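Local coordinates for protein putative glutathione S-transferase (Sinorhizobium meliloti, PDB 4MDC) that probably transfers glutathione to electrophilic substrates as a glutathione S-transferase and assembles as a homodimer, at residues A34-R39 against I200-Y205; R138-K143 against K158-S163; Q169-L174 against G207-S212; G192-A197 against Q222-R227. One frame throughout, in Å; residues are numbered along the deposited sequence.

Contact 1 of 4, residues A34-R39 against I200-Y205; sequences ASRFVR and ISVLDY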
loop_
_atom_site.group_PDB
_atom_site.type_symbol
_atom_site.label_atom_id
_atom_site.label_comp_id
_atom_site.label_asym_id
_atom_site.label_seq_id
_atom_site.Cartn_x
_atom_site.Cartn_y
_atom_site.Cartn_z
ATOM N N ALA B 34 0.717 -11.048 -2.883
ATOM C CA ALA B 34 0.919 -10.640 -1.497
ATOM C C ALA B 34 0.885 -11.889 -0.570
ATOM O O ALA B 34 1.652 -11.985 0.379
ATOM C CB ALA B 34 -0.106 -9.577 -1.066
ATOM N N SER B 35 0.001 -12.849 -0.866
ATOM C CA SER B 35 -0.093 -14.048 -0.126
ATOM C C SER B 35 1.173 -14.890 -0.274
ATOM O O SER B 35 1.666 -15.459 0.691
ATOM C CB SER B 35 -1.315 -14.907 -0.600
ATOM O OG SER B 35 -2.597 -14.311 -0.343
ATOM N N ARG B 36 1.642 -15.063 -1.511
ATOM C CA ARG B 36 2.840 -15.817 -1.760
ATOM C C ARG B 36 4.056 -15.192 -1.111
ATOM O O ARG B 36 4.921 -15.904 -0.632
ATOM C CB ARG B 36 3.053 -16.020 -3.269
ATOM C CG ARG B 36 2.057 -16.983 -3.884
ATOM C CD ARG B 36 2.410 -17.283 -5.302
ATOM N NE ARG B 36 1.639 -18.462 -5.759
ATOM C CZ ARG B 36 2.037 -19.284 -6.690
ATOM N NH1 ARG B 36 3.154 -19.119 -7.367
ATOM N NH2 ARG B 36 1.277 -20.368 -6.950
ATOM N N PHE B 37 4.084 -13.878 -1.084
ATOM C CA PHE B 37 5.177 -13.158 -0.459
ATOM C C PHE B 37 5.264 -13.507 1.040
ATOM O O PHE B 37 6.361 -13.797 1.539
ATOM C CB PHE B 37 4.925 -11.673 -0.653
ATOM C CG PHE B 37 5.755 -10.752 0.201
ATOM C CD1 PHE B 37 7.137 -10.600 0.001
ATOM C CD2 PHE B 37 5.159 -10.015 1.173
ATOM C CE1 PHE B 37 7.873 -9.693 0.759
ATOM C CE2 PHE B 37 5.897 -9.092 1.924
ATOM C CZ PHE B 37 7.265 -8.933 1.724
ATOM N N VAL B 38 4.138 -13.451 1.718
ATOM C CA VAL B 38 4.085 -13.839 3.122
ATOM C C VAL B 38 4.449 -15.287 3.361
ATOM O O VAL B 38 5.209 -15.612 4.244
ATOM C CB VAL B 38 2.723 -13.487 3.728
ATOM C CG1 VAL B 38 2.608 -14.023 5.141
ATOM C CG2 VAL B 38 2.607 -11.964 3.775
ATOM N N ARG B 39 3.946 -16.177 2.517
ATOM C CA ARG B 39 4.341 -17.554 2.623
ATOM C C ARG B 39 5.851 -17.752 2.535
ATOM O O ARG B 39 6.422 -18.602 3.240
ATOM C CB ARG B 39 3.626 -18.412 1.575
ATOM C CG ARG B 39 2.163 -18.636 1.900
ATOM C CD ARG B 39 1.410 -19.148 0.683
ATOM N NE ARG B 39 1.785 -20.506 0.334
ATOM C CZ ARG B 39 1.350 -21.130 -0.759
ATOM N NH1 ARG B 39 0.603 -20.481 -1.662
ATOM N NH2 ARG B 39 1.723 -22.398 -0.983
ATOM N N ILE B 200 6.038 -12.449 -9.909
ATOM C CA ILE B 200 6.416 -13.143 -11.137
ATOM C C ILE B 200 5.879 -14.573 -11.171
ATOM O O ILE B 200 5.480 -15.033 -12.260
ATOM C CB ILE B 200 7.963 -13.221 -11.280
ATOM C CG1 ILE B 200 8.510 -11.844 -11.595
ATOM C CG2 ILE B 200 8.408 -14.232 -12.307
ATOM C CD1 ILE B 200 7.902 -11.112 -12.697
ATOM N N SER B 201 5.875 -15.259 -10.037
ATOM C CA SER B 201 5.441 -16.670 -10.008
ATOM C C SER B 201 3.986 -16.816 -10.389
ATOM O O SER B 201 3.570 -17.829 -11.044
ATOM C CB SER B 201 5.723 -17.333 -8.655
ATOM O OG SER B 201 4.831 -16.908 -7.636
ATOM N N VAL B 202 3.165 -15.822 -10.048
ATOM C CA VAL B 202 1.728 -15.848 -10.417
ATOM C C VAL B 202 1.565 -15.681 -11.946
ATOM O O VAL B 202 0.809 -16.429 -12.609
ATOM C CB VAL B 202 0.952 -14.778 -9.639
ATOM C CG1 VAL B 202 -0.456 -14.574 -10.147
ATOM C CG2 VAL B 202 0.917 -15.127 -8.145
ATOM N N LEU B 203 2.224 -14.645 -12.474
ATOM C CA LEU B 203 2.199 -14.390 -13.889
ATOM C C LEU B 203 2.762 -15.584 -14.660
ATOM O O LEU B 203 2.240 -15.915 -15.729
ATOM C CB LEU B 203 2.925 -13.101 -14.232
ATOM C CG LEU B 203 2.185 -11.894 -13.630
ATOM C CD1 LEU B 203 3.033 -10.626 -13.750
ATOM C CD2 LEU B 203 0.858 -11.682 -14.294
ATOM N N ASP B 204 3.832 -16.194 -14.129
ATOM C CA ASP B 204 4.474 -17.311 -14.825
ATOM C C ASP B 204 3.599 -18.520 -14.803
ATOM O O ASP B 204 3.508 -19.227 -15.842
ATOM C CB ASP B 204 5.843 -17.606 -14.220
ATOM C CG ASP B 204 6.729 -18.468 -15.151
ATOM O OD1 ASP B 204 6.808 -18.180 -16.365
ATOM O OD2 ASP B 204 7.288 -19.439 -14.596
ATOM N N TYR B 205 2.895 -18.783 -13.707
ATOM C CA TYR B 205 1.897 -19.890 -13.655
ATOM C C TYR B 205 0.928 -19.756 -14.833
ATOM O O TYR B 205 0.561 -20.743 -15.530
ATOM C CB TYR B 205 1.084 -19.785 -12.381
ATOM C CG TYR B 205 0.147 -20.941 -12.140
ATOM C CD1 TYR B 205 -1.071 -21.042 -12.800
ATOM C CD2 TYR B 205 0.481 -21.935 -11.206
ATOM C CE1 TYR B 205 -1.937 -22.119 -12.521
ATOM C CE2 TYR B 205 -0.352 -23.019 -10.953
ATOM C CZ TYR B 205 -1.544 -23.111 -11.639
ATOM O OH TYR B 205 -2.381 -24.162 -11.370
#
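Arg36 and Ser201 hold the closest CA atoms of two helical turns, 8.7 Å apart, so the backbones stay well separated and one long side chain bridges the gap. Arg36 runs extended from CG to NE, with CG anti to the carbonyl carbon (chi1 -71°), and delivers its guanidinium to the turn at 200-205. There Arg36 NH1 donates to Ser201 OG at 2.8 Å, with an N-H...O angle of 155°. The hydroxyl oxygen lies at the edge of the guanidinium, 10° out of its plane. Arg36 CD brushes Val202 CG2 at 3.9 Å, the two side chains meeting at a slant. Ser201 OG is also hydrogen-bonded to Ala198 O, while Arg36 reaches Tyr247 OH through NH1 and forms a salt bridge with Glu236 through NH2. A leucine in place of Arg36 would probably leave Ser201 OG and Tyr247 OH without this donor and Glu236 without one charge partner, though Arg39 also bridges to it. The contact lies deep in the chain and joins helix 33-44 of the thioredoxin-like N-terminal domain to helix 191-205 of the helical C-terminal domain, with helix 111-145 touching both Phe37 and Val202 and strand 25-28 packed on Val38.

Contact 2 of 4, residues R138-K143 against K158-S163; sequences RERIFK and KILRTS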
loop_
_atom_site.group_PDB
_atom_site.type_symbol
_atom_site.label_atom_id
_atom_site.label_comp_id
_atom_site.label_asym_id
_atom_site.label_seq_id
_atom_site.Cartn_x
_atom_site.Cartn_y
_atom_site.Cartn_z
ATOM N N ARG B 138 -8.060 -11.531 -12.188
ATOM C CA ARG B 138 -9.518 -11.455 -12.097
ATOM C C ARG B 138 -10.164 -11.933 -13.387
ATOM O O ARG B 138 -11.121 -12.720 -13.362
ATOM C CB ARG B 138 -9.962 -10.032 -11.803
ATOM C CG ARG B 138 -11.478 -9.890 -11.683
ATOM C CD ARG B 138 -11.921 -8.478 -11.364
ATOM N NE ARG B 138 -13.361 -8.369 -11.523
ATOM C CZ ARG B 138 -14.269 -8.684 -10.607
ATOM N NH1 ARG B 138 -13.910 -9.117 -9.411
ATOM N NH2 ARG B 138 -15.565 -8.530 -10.891
ATOM N N GLU B 139 -9.645 -11.503 -14.516
ATOM C CA GLU B 139 -10.206 -11.906 -15.792
ATOM C C GLU B 139 -9.966 -13.388 -16.122
ATOM O O GLU B 139 -10.880 -14.069 -16.585
ATOM C CB GLU B 139 -9.659 -11.068 -16.924
ATOM C CG GLU B 139 -10.088 -9.611 -16.879
ATOM C CD GLU B 139 -11.591 -9.423 -16.690
ATOM O OE1 GLU B 139 -12.387 -10.112 -17.375
ATOM O OE2 GLU B 139 -11.989 -8.634 -15.816
ATOM N N ARG B 140 -8.763 -13.882 -15.831
ATOM C CA ARG B 140 -8.397 -15.273 -16.153
ATOM C C ARG B 140 -8.744 -16.326 -15.131
ATOM O O ARG B 140 -8.915 -17.486 -15.471
ATOM C CB ARG B 140 -6.912 -15.336 -16.462
ATOM C CG ARG B 140 -6.646 -14.492 -17.676
ATOM C CD ARG B 140 -5.434 -14.917 -18.463
ATOM N NE ARG B 140 -5.489 -16.351 -18.771
ATOM C CZ ARG B 140 -4.428 -17.150 -18.901
ATOM N NH1 ARG B 140 -3.208 -16.670 -18.856
ATOM N NH2 ARG B 140 -4.600 -18.446 -19.111
ATOM N N ILE B 141 -8.783 -15.975 -13.872
ATOM C CA ILE B 141 -9.009 -16.961 -12.808
ATOM C C ILE B 141 -10.486 -16.715 -12.352
ATOM O O ILE B 141 -11.435 -17.525 -12.571
ATOM C CB ILE B 141 -7.925 -16.820 -11.669
ATOM C CG1 ILE B 141 -6.469 -17.058 -12.187
ATOM C CG2 ILE B 141 -8.192 -17.745 -10.480
ATOM C CD1 ILE B 141 -6.201 -18.450 -12.659
ATOM N N PHE B 142 -10.683 -15.554 -11.752
ATOM C CA PHE B 142 -11.855 -15.359 -10.903
ATOM C C PHE B 142 -13.182 -15.288 -11.663
ATOM O O PHE B 142 -14.199 -15.826 -11.193
ATOM C CB PHE B 142 -11.688 -14.151 -9.993
ATOM C CG PHE B 142 -10.511 -14.211 -9.058
ATOM C CD1 PHE B 142 -9.912 -15.409 -8.691
ATOM C CD2 PHE B 142 -10.040 -13.037 -8.487
ATOM C CE1 PHE B 142 -8.825 -15.406 -7.825
ATOM C CE2 PHE B 142 -8.971 -13.029 -7.609
ATOM C CZ PHE B 142 -8.353 -14.227 -7.281
ATOM N N LYS B 143 -13.185 -14.651 -12.828
ATOM C CA LYS B 143 -14.401 -14.555 -13.666
ATOM C C LYS B 143 -14.903 -15.890 -14.245
ATOM O O LYS B 143 -16.047 -15.975 -14.747
ATOM C CB LYS B 143 -14.157 -13.604 -14.844
ATOM C CG LYS B 143 -14.326 -12.104 -14.556
ATOM C CD LYS B 143 -15.566 -11.560 -15.226
ATOM C CE LYS B 143 -15.523 -10.043 -15.370
ATOM N NZ LYS B 143 -15.121 -9.704 -16.756
ATOM N N LYS B 158 -10.552 -6.219 -23.319
ATOM C CA LYS B 158 -9.935 -4.901 -23.210
ATOM C C LYS B 158 -9.076 -4.802 -21.931
ATOM O O LYS B 158 -7.948 -4.298 -21.967
ATOM C CB LYS B 158 -10.975 -3.787 -23.288
ATOM C CG LYS B 158 -10.382 -2.376 -23.139
ATOM C CD LYS B 158 -11.383 -1.238 -22.926
ATOM C CE LYS B 158 -10.851 -0.255 -21.885
ATOM N NZ LYS B 158 -11.051 1.156 -22.307
ATOM N N ILE B 159 -9.601 -5.316 -20.828
ATOM C CA ILE B 159 -8.805 -5.405 -19.596
ATOM C C ILE B 159 -7.592 -6.340 -19.775
ATOM O O ILE B 159 -6.481 -5.999 -19.360
ATOM C CB ILE B 159 -9.668 -5.829 -18.404
ATOM C CG1 ILE B 159 -10.682 -4.728 -18.108
ATOM C CG2 ILE B 159 -8.786 -6.082 -17.177
ATOM C CD1 ILE B 159 -11.795 -5.169 -17.171
ATOM N N LEU B 160 -7.771 -7.497 -20.423
ATOM C CA LEU B 160 -6.611 -8.361 -20.707
ATOM C C LEU B 160 -5.552 -7.627 -21.484
ATOM O O LEU B 160 -4.370 -7.735 -21.199
ATOM C CB LEU B 160 -6.965 -9.614 -21.515
ATOM C CG LEU B 160 -7.698 -10.707 -20.767
ATOM C CD1 LEU B 160 -8.005 -11.872 -21.693
ATOM C CD2 LEU B 160 -6.876 -11.171 -19.610
ATOM N N ARG B 161 -5.970 -6.915 -22.521
ATOM C CA ARG B 161 -5.002 -6.237 -23.361
ATOM C C ARG B 161 -4.222 -5.172 -22.619
ATOM O O ARG B 161 -3.034 -5.075 -22.793
ATOM C CB ARG B 161 -5.693 -5.680 -24.606
ATOM C CG ARG B 161 -4.788 -5.011 -25.598
ATOM C CD ARG B 161 -5.621 -4.721 -26.817
ATOM N NE ARG B 161 -6.671 -3.746 -26.553
ATOM C CZ ARG B 161 -8.001 -3.934 -26.618
ATOM N NH1 ARG B 161 -8.549 -5.112 -26.945
ATOM N NH2 ARG B 161 -8.801 -2.900 -26.350
ATOM N N THR B 162 -4.920 -4.368 -21.835
ATOM C CA THR B 162 -4.303 -3.296 -21.070
ATOM C C THR B 162 -3.297 -3.908 -20.093
ATOM O O THR B 162 -2.151 -3.455 -20.025
ATOM C CB THR B 162 -5.358 -2.449 -20.337
ATOM O OG1 THR B 162 -6.230 -1.877 -21.294
ATOM C CG2 THR B 162 -4.714 -1.269 -19.580
ATOM N N SER B 163 -3.737 -4.907 -19.328
ATOM C CA SER B 163 -2.870 -5.509 -18.323
ATOM C C SER B 163 -1.626 -6.125 -18.934
ATOM O O SER B 163 -0.526 -5.929 -18.464
ATOM C CB SER B 163 -3.597 -6.602 -17.580
ATOM O OG SER B 163 -4.766 -6.109 -17.038
#
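In the helical C-terminal domain, the C-terminal part of long helix 111-145 packs against short helix 157-165 through Glu139 and Arg140 on one side and Ile159 and Leu160 on the other. The segment axes approach to 10.4 Å at 129°, nearer antiparallel than parallel, and 138-142 makes a wider pi-type turn. Leu160 CD2 touches two neighbours, 3.9 Å from Glu139 CB and 3.8 Å from Arg140 CG. The Glu139 chain bends at chi2 (-50°) and crosses Ile159 at about a right angle, with Glu139 CG 3.8 Å from Ile159 CG2 and Glu139 OE2 3.7 Å from Ile159 CD1. Lys143 NZ comes to the syn side of Glu139 OE1 at 2.8 Å, a salt bridge, and the same oxygen accepts from Asp156 N, just before helix 157-165. An alanine in place of Glu139 would probably leave both Lys143 and Asp156 N short of an acceptor and uncover Ile159. Arg140 pairs with Glu208 in the loop after helix 191-205. Between the segments the contact is thus van der Waals, crossed by no charge pair or hydrogen bond.

Contact 3 of 4, residues Q169-L174 against G207-S212; sequences QHMKYL and GEIDWS
Met171, on helix 167-180, meets Ile209 and Trp211 in the loop after helix 191-205, a buried apolar patch of the all-helical C-terminal domain of the glutathione transferase fold. One residue earlier on the helix, His170 hydrogen-bonds through NE2 to Asp131 of helix 111-145, on a side that does not face the loop. Met171 follows, modelled as selenomethionine and directed at the loop. Its chain folds back at chi2 and chi3 (-56° and -57°), which brings methyl CE rather than the selenium to the front. Met171 CE rests 3.8 Å from Ile209 CG2 and 3.7 Å from Trp211 CZ3, crossing both side chains at about a right angle and meeting the indole obliquely. Tyr173 turns elsewhere, packing on Pro68 of the second subunit, and Leu174 lies on Ala217 and Trp220 of helix 215-225. Gly207, with positive phi and two bonds back into the last turn, closes helix 191-205 in a Schellman motif. Trp211 NE1 is hydrogen-bonded to Asp204, which fixes the ring's polar edge, and further on Ser212 OG donates to Asp210 OD1 at 2.6 Å. Within the loop, Ile209 CG2 lies 3.5 Å above the indole plane, over the centre of the Trp211 ring.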
loop_
_atom_site.group_PDB
_atom_site.type_symbol
_atom_site.label_atom_id
_atom_site.label_comp_id
_atom_site.label_asym_id
_atom_site.label_seq_id
_atom_site.Cartn_x
_atom_site.Cartn_y
_atom_site.Cartn_z
ATOM N N GLN B 169 7.094 -3.230 -19.183
ATOM C CA GLN B 169 7.749 -2.197 -18.381
ATOM C C GLN B 169 8.256 -2.745 -17.036
ATOM O O GLN B 169 9.361 -2.437 -16.615
ATOM C CB GLN B 169 6.750 -1.056 -18.144
ATOM C CG GLN B 169 7.203 -0.054 -17.099
ATOM C CD GLN B 169 6.085 0.796 -16.426
ATOM O OE1 GLN B 169 4.902 0.748 -16.786
ATOM N NE2 GLN B 169 6.497 1.585 -15.431
ATOM N N HIS B 170 7.419 -3.546 -16.385
ATOM C CA HIS B 170 7.757 -4.222 -15.148
ATOM C C HIS B 170 8.865 -5.243 -15.247
ATOM O O HIS B 170 9.768 -5.222 -14.444
ATOM C CB HIS B 170 6.474 -4.808 -14.512
ATOM C CG HIS B 170 5.607 -3.740 -13.969
ATOM N ND1 HIS B 170 5.973 -3.047 -12.842
ATOM C CD2 HIS B 170 4.498 -3.122 -14.452
ATOM C CE1 HIS B 170 5.067 -2.127 -12.592
ATOM N NE2 HIS B 170 4.167 -2.153 -13.550
HETATM N N MSE B 171 8.835 -6.072 -16.282
HETATM C CA MSE B 171 9.906 -7.024 -16.558
HETATM C C MSE B 171 11.203 -6.314 -16.869
HETATM O O MSE B 171 12.272 -6.773 -16.481
HETATM C CB MSE B 171 9.517 -7.966 -17.711
HETATM C CG MSE B 171 8.314 -8.804 -17.363
HETATM SE SE MSE B 171 8.450 -9.890 -15.718
HETATM C CE MSE B 171 10.112 -10.868 -16.320
ATOM N N LYS B 172 11.147 -5.209 -17.607
ATOM C CA LYS B 172 12.331 -4.455 -17.944
ATOM C C LYS B 172 12.943 -3.769 -16.697
ATOM O O LYS B 172 14.162 -3.698 -16.566
ATOM C CB LYS B 172 12.073 -3.454 -19.047
ATOM C CG LYS B 172 11.923 -4.149 -20.403
ATOM C CD LYS B 172 13.309 -4.437 -20.978
ATOM C CE LYS B 172 13.250 -5.381 -22.155
ATOM N NZ LYS B 172 14.600 -5.667 -22.691
ATOM N N TYR B 173 12.091 -3.352 -15.783
ATOM C CA TYR B 173 12.582 -2.709 -14.542
ATOM C C TYR B 173 13.271 -3.771 -13.716
ATOM O O TYR B 173 14.361 -3.591 -13.183
ATOM C CB TYR B 173 11.443 -2.070 -13.756
ATOM C CG TYR B 173 11.933 -1.270 -12.535
ATOM C CD1 TYR B 173 12.954 -0.352 -12.665
ATOM C CD2 TYR B 173 11.387 -1.468 -11.290
ATOM C CE1 TYR B 173 13.380 0.422 -11.556
ATOM C CE2 TYR B 173 11.799 -0.706 -10.209
ATOM C CZ TYR B 173 12.785 0.204 -10.335
ATOM O OH TYR B 173 13.191 0.894 -9.194
ATOM N N LEU B 174 12.623 -4.928 -13.625
ATOM C CA LEU B 174 13.216 -6.067 -12.934
ATOM C C LEU B 174 14.567 -6.520 -13.525
ATOM O O LEU B 174 15.492 -6.811 -12.797
ATOM C CB LEU B 174 12.240 -7.250 -12.960
ATOM C CG LEU B 174 12.666 -8.551 -12.346
ATOM C CD1 LEU B 174 12.968 -8.403 -10.861
ATOM C CD2 LEU B 174 11.593 -9.582 -12.522
ATOM N N GLY B 207 1.463 -18.290 -17.666
ATOM C CA GLY B 207 2.159 -18.230 -18.937
ATOM C C GLY B 207 2.224 -16.857 -19.565
ATOM O O GLY B 207 2.352 -16.730 -20.763
ATOM N N GLU B 208 2.155 -15.820 -18.738
ATOM C CA GLU B 208 2.070 -14.451 -19.223
ATOM C C GLU B 208 3.432 -13.758 -19.445
ATOM O O GLU B 208 3.464 -12.642 -19.944
ATOM C CB GLU B 208 1.222 -13.605 -18.258
ATOM C CG GLU B 208 -0.199 -14.119 -18.101
ATOM C CD GLU B 208 -1.124 -13.721 -19.253
ATOM O OE1 GLU B 208 -0.744 -12.899 -20.126
ATOM O OE2 GLU B 208 -2.253 -14.235 -19.280
ATOM N N ILE B 209 4.520 -14.401 -19.070
ATOM C CA ILE B 209 5.852 -13.803 -19.217
ATOM C C ILE B 209 6.611 -14.421 -20.400
ATOM O O ILE B 209 6.774 -15.635 -20.460
ATOM C CB ILE B 209 6.664 -14.022 -17.962
ATOM C CG1 ILE B 209 6.035 -13.201 -16.853
ATOM C CG2 ILE B 209 8.095 -13.558 -18.098
ATOM C CD1 ILE B 209 6.407 -13.704 -15.523
ATOM N N ASP B 210 7.069 -13.583 -21.312
ATOM C CA ASP B 210 7.988 -14.012 -22.369
ATOM C C ASP B 210 9.408 -13.892 -21.872
ATOM O O ASP B 210 10.002 -12.822 -21.843
ATOM C CB ASP B 210 7.791 -13.171 -23.600
ATOM C CG ASP B 210 8.750 -13.543 -24.734
ATOM O OD1 ASP B 210 9.659 -14.400 -24.595
ATOM O OD2 ASP B 210 8.554 -12.949 -25.766
ATOM N N TRP B 211 9.952 -15.022 -21.422
ATOM C CA TRP B 211 11.278 -14.991 -20.808
ATOM C C TRP B 211 12.382 -14.705 -21.823
ATOM O O TRP B 211 13.455 -14.243 -21.437
ATOM C CB TRP B 211 11.545 -16.275 -20.037
ATOM C CG TRP B 211 10.784 -16.395 -18.765
ATOM C CD1 TRP B 211 9.716 -17.211 -18.521
ATOM C CD2 TRP B 211 10.984 -15.632 -17.555
ATOM N NE1 TRP B 211 9.284 -17.045 -17.217
ATOM C CE2 TRP B 211 10.050 -16.087 -16.608
ATOM C CE3 TRP B 211 11.889 -14.649 -17.177
ATOM C CZ2 TRP B 211 9.981 -15.574 -15.324
ATOM C CZ3 TRP B 211 11.812 -14.105 -15.876
ATOM C CH2 TRP B 211 10.882 -14.593 -14.973
ATOM N N SER B 212 12.154 -14.986 -23.104
ATOM C CA SER B 212 13.183 -14.685 -24.136
ATOM C C SER B 212 13.427 -13.169 -24.252
ATOM O O SER B 212 14.470 -12.731 -24.718
ATOM C CB SER B 212 12.755 -15.256 -25.506
ATOM O OG SER B 212 11.773 -14.407 -26.138
#

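Contact 4 of 4, residues G192-A197 against Q222-R227; sequences GDLAAA and QRLKSR
The carboxylate of Asp193 is the flat group beside Leu224, yet it meets that leucine through its stem: Asp193 CB is 4.2 Å from Leu224 CD1. With CG anti to the carbonyl carbon (chi1 -59°), the carboxylate swings back to the helix start: OD2 meets Ser190 N and OD1 meets Leu184 N and Trp220 NE1, so three donors hold this buried group. The Ser190 bond is the aspartate half of the S-x-x-D N-capping box familiar at this helix in glutathione transferases. Leu224 carries the other side. Leu224 CG and CB touch Ala197 CB at 3.9 and 4.0 Å, and Leu224 CD1 reaches Leu194 CD2 at 4.0 Å, these two leucines crossing at about a right angle. The small alanine lets the backbones come close, with the CA atoms of Ala197 and Leu224 6.7 Å apart. Helix 191-205 is thereby joined to helix 215-225, while its other sides meet helix 33-44 through Leu194 and Ala195 and helix 111-145 through Ala195 and Ala196.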
loop_
_atom_site.group_PDB
_atom_site.type_symbol
_atom_site.label_atom_id
_atom_site.label_comp_id
_atom_site.label_asym_id
_atom_site.label_seq_id
_atom_site.Cartn_x
_atom_site.Cartn_y
_atom_site.Cartn_z
ATOM N N GLY B 192 12.446 -7.507 -0.855
ATOM C CA GLY B 192 12.319 -7.026 -2.237
ATOM C C GLY B 192 12.347 -8.168 -3.262
ATOM O O GLY B 192 11.531 -8.220 -4.181
ATOM N N ASP B 193 13.323 -9.054 -3.129
ATOM C CA ASP B 193 13.449 -10.274 -3.988
ATOM C C ASP B 193 12.240 -11.177 -3.834
ATOM O O ASP B 193 11.651 -11.695 -4.832
ATOM C CB ASP B 193 14.717 -11.057 -3.644
ATOM C CG ASP B 193 15.961 -10.260 -3.812
ATOM O OD1 ASP B 193 16.467 -10.133 -4.951
ATOM O OD2 ASP B 193 16.412 -9.706 -2.752
ATOM N N LEU B 194 11.800 -11.395 -2.594
ATOM C CA LEU B 194 10.658 -12.266 -2.325
ATOM C C LEU B 194 9.387 -11.706 -2.905
ATOM O O LEU B 194 8.518 -12.412 -3.447
ATOM C CB LEU B 194 10.483 -12.608 -0.855
ATOM C CG LEU B 194 11.660 -13.235 -0.133
ATOM C CD1 LEU B 194 11.298 -13.604 1.283
ATOM C CD2 LEU B 194 12.204 -14.428 -0.869
ATOM N N ALA B 195 9.171 -10.416 -2.792
ATOM C CA ALA B 195 7.966 -9.798 -3.359
ATOM C C ALA B 195 7.919 -9.882 -4.889
ATOM O O ALA B 195 6.865 -10.180 -5.452
ATOM C CB ALA B 195 7.933 -8.329 -2.946
ATOM N N ALA B 196 9.047 -9.608 -5.529
ATOM C CA ALA B 196 9.111 -9.695 -6.979
ATOM C C ALA B 196 8.861 -11.139 -7.411
ATOM O O ALA B 196 8.094 -11.402 -8.302
ATOM C CB ALA B 196 10.466 -9.236 -7.484
ATOM N N ALA B 197 9.507 -12.050 -6.727
ATOM C CA ALA B 197 9.406 -13.456 -7.114
ATOM C C ALA B 197 7.993 -13.942 -6.948
ATOM O O ALA B 197 7.512 -14.771 -7.703
ATOM C CB ALA B 197 10.361 -14.301 -6.318
ATOM N N GLN B 222 15.497 -17.679 -11.688
ATOM C CA GLN B 222 15.971 -19.039 -11.537
ATOM C C GLN B 222 16.615 -19.240 -10.166
ATOM O O GLN B 222 16.396 -20.276 -9.548
ATOM C CB GLN B 222 16.911 -19.411 -12.689
ATOM C CG GLN B 222 16.913 -20.884 -12.997
ATOM C CD GLN B 222 17.907 -21.563 -12.112
ATOM O OE1 GLN B 222 18.803 -20.892 -11.542
ATOM N NE2 GLN B 222 17.774 -22.869 -11.958
ATOM N N ARG B 223 17.336 -18.245 -9.659
ATOM C CA ARG B 223 17.870 -18.292 -8.317
ATOM C C ARG B 223 16.789 -18.297 -7.266
ATOM O O ARG B 223 16.899 -19.066 -6.308
ATOM C CB ARG B 223 18.806 -17.109 -7.979
ATOM C CG ARG B 223 20.193 -17.135 -8.604
ATOM C CD ARG B 223 20.973 -15.900 -8.097
ATOM N NE ARG B 223 20.962 -14.815 -9.077
ATOM C CZ ARG B 223 20.843 -13.520 -8.790
ATOM N NH1 ARG B 223 20.632 -13.080 -7.509
ATOM N NH2 ARG B 223 20.887 -12.640 -9.782
ATOM N N LEU B 224 15.780 -17.446 -7.372
ATOM C CA LEU B 224 14.712 -17.464 -6.365
ATOM C C LEU B 224 13.875 -18.774 -6.410
ATOM O O LEU B 224 13.570 -19.365 -5.365
ATOM C CB LEU B 224 13.768 -16.324 -6.544
ATOM C CG LEU B 224 14.152 -15.008 -5.832
ATOM C CD1 LEU B 224 14.015 -15.123 -4.315
ATOM C CD2 LEU B 224 15.566 -14.565 -6.184
ATOM N N LYS B 225 13.483 -19.171 -7.612
ATOM C CA LYS B 225 12.597 -20.334 -7.742
ATOM C C LYS B 225 13.239 -21.629 -7.304
ATOM O O LYS B 225 12.523 -22.607 -7.028
ATOM C CB LYS B 225 11.957 -20.433 -9.156
ATOM C CG LYS B 225 12.645 -21.304 -10.174
ATOM C CD LYS B 225 11.999 -21.205 -11.559
ATOM C CE LYS B 225 10.722 -22.021 -11.631
ATOM N NZ LYS B 225 10.379 -22.361 -13.038
ATOM N N SER B 226 14.568 -21.651 -7.244
ATOM C CA SER B 226 15.301 -22.840 -6.767
ATOM C C SER B 226 15.472 -22.911 -5.262
ATOM O O SER B 226 15.953 -23.898 -4.750
ATOM C CB SER B 226 16.659 -22.981 -7.435
ATOM O OG SER B 226 17.504 -21.908 -7.120
ATOM N N ARG B 227 15.061 -21.890 -4.535
ATOM C CA ARG B 227 15.223 -21.940 -3.084
ATOM C C ARG B 227 14.221 -22.922 -2.477
ATOM O O ARG B 227 13.118 -23.058 -2.983
ATOM C CB ARG B 227 15.024 -20.544 -2.480
ATOM C CG ARG B 227 16.121 -19.594 -2.882
ATOM C CD ARG B 227 15.911 -18.192 -2.307
ATOM N NE ARG B 227 16.169 -18.083 -0.876
ATOM C CZ ARG B 227 17.355 -17.855 -0.332
ATOM N NH1 ARG B 227 18.447 -17.729 -1.080
ATOM N NH2 ARG B 227 17.468 -17.781 0.976
#

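Helix 191-205 is shared by contacts 1 and 4, whose centres are 10 Å apart, and Phe37 CD1 of contact 1 comes within 3.5 Å of Ala195 N of contact 4. Contact 3 adjoins contact 1 through Asp204 OD1 and Trp211 NE1, 2.9 Å apart and probably hydrogen-bonded. Contact 2 is the outlying one, about 25 Å from contact 4 between centres, but Arg140 NH1 forms a salt bridge of 2.6 Å with Glu208 OE2 of contact 3. Among the four, contact 1 alone includes a piece of the N-terminal domain, which in relatives provides most of the glutathione site and probably does so here; contacts 2, 3 and 4 lie wholly within the helical domain.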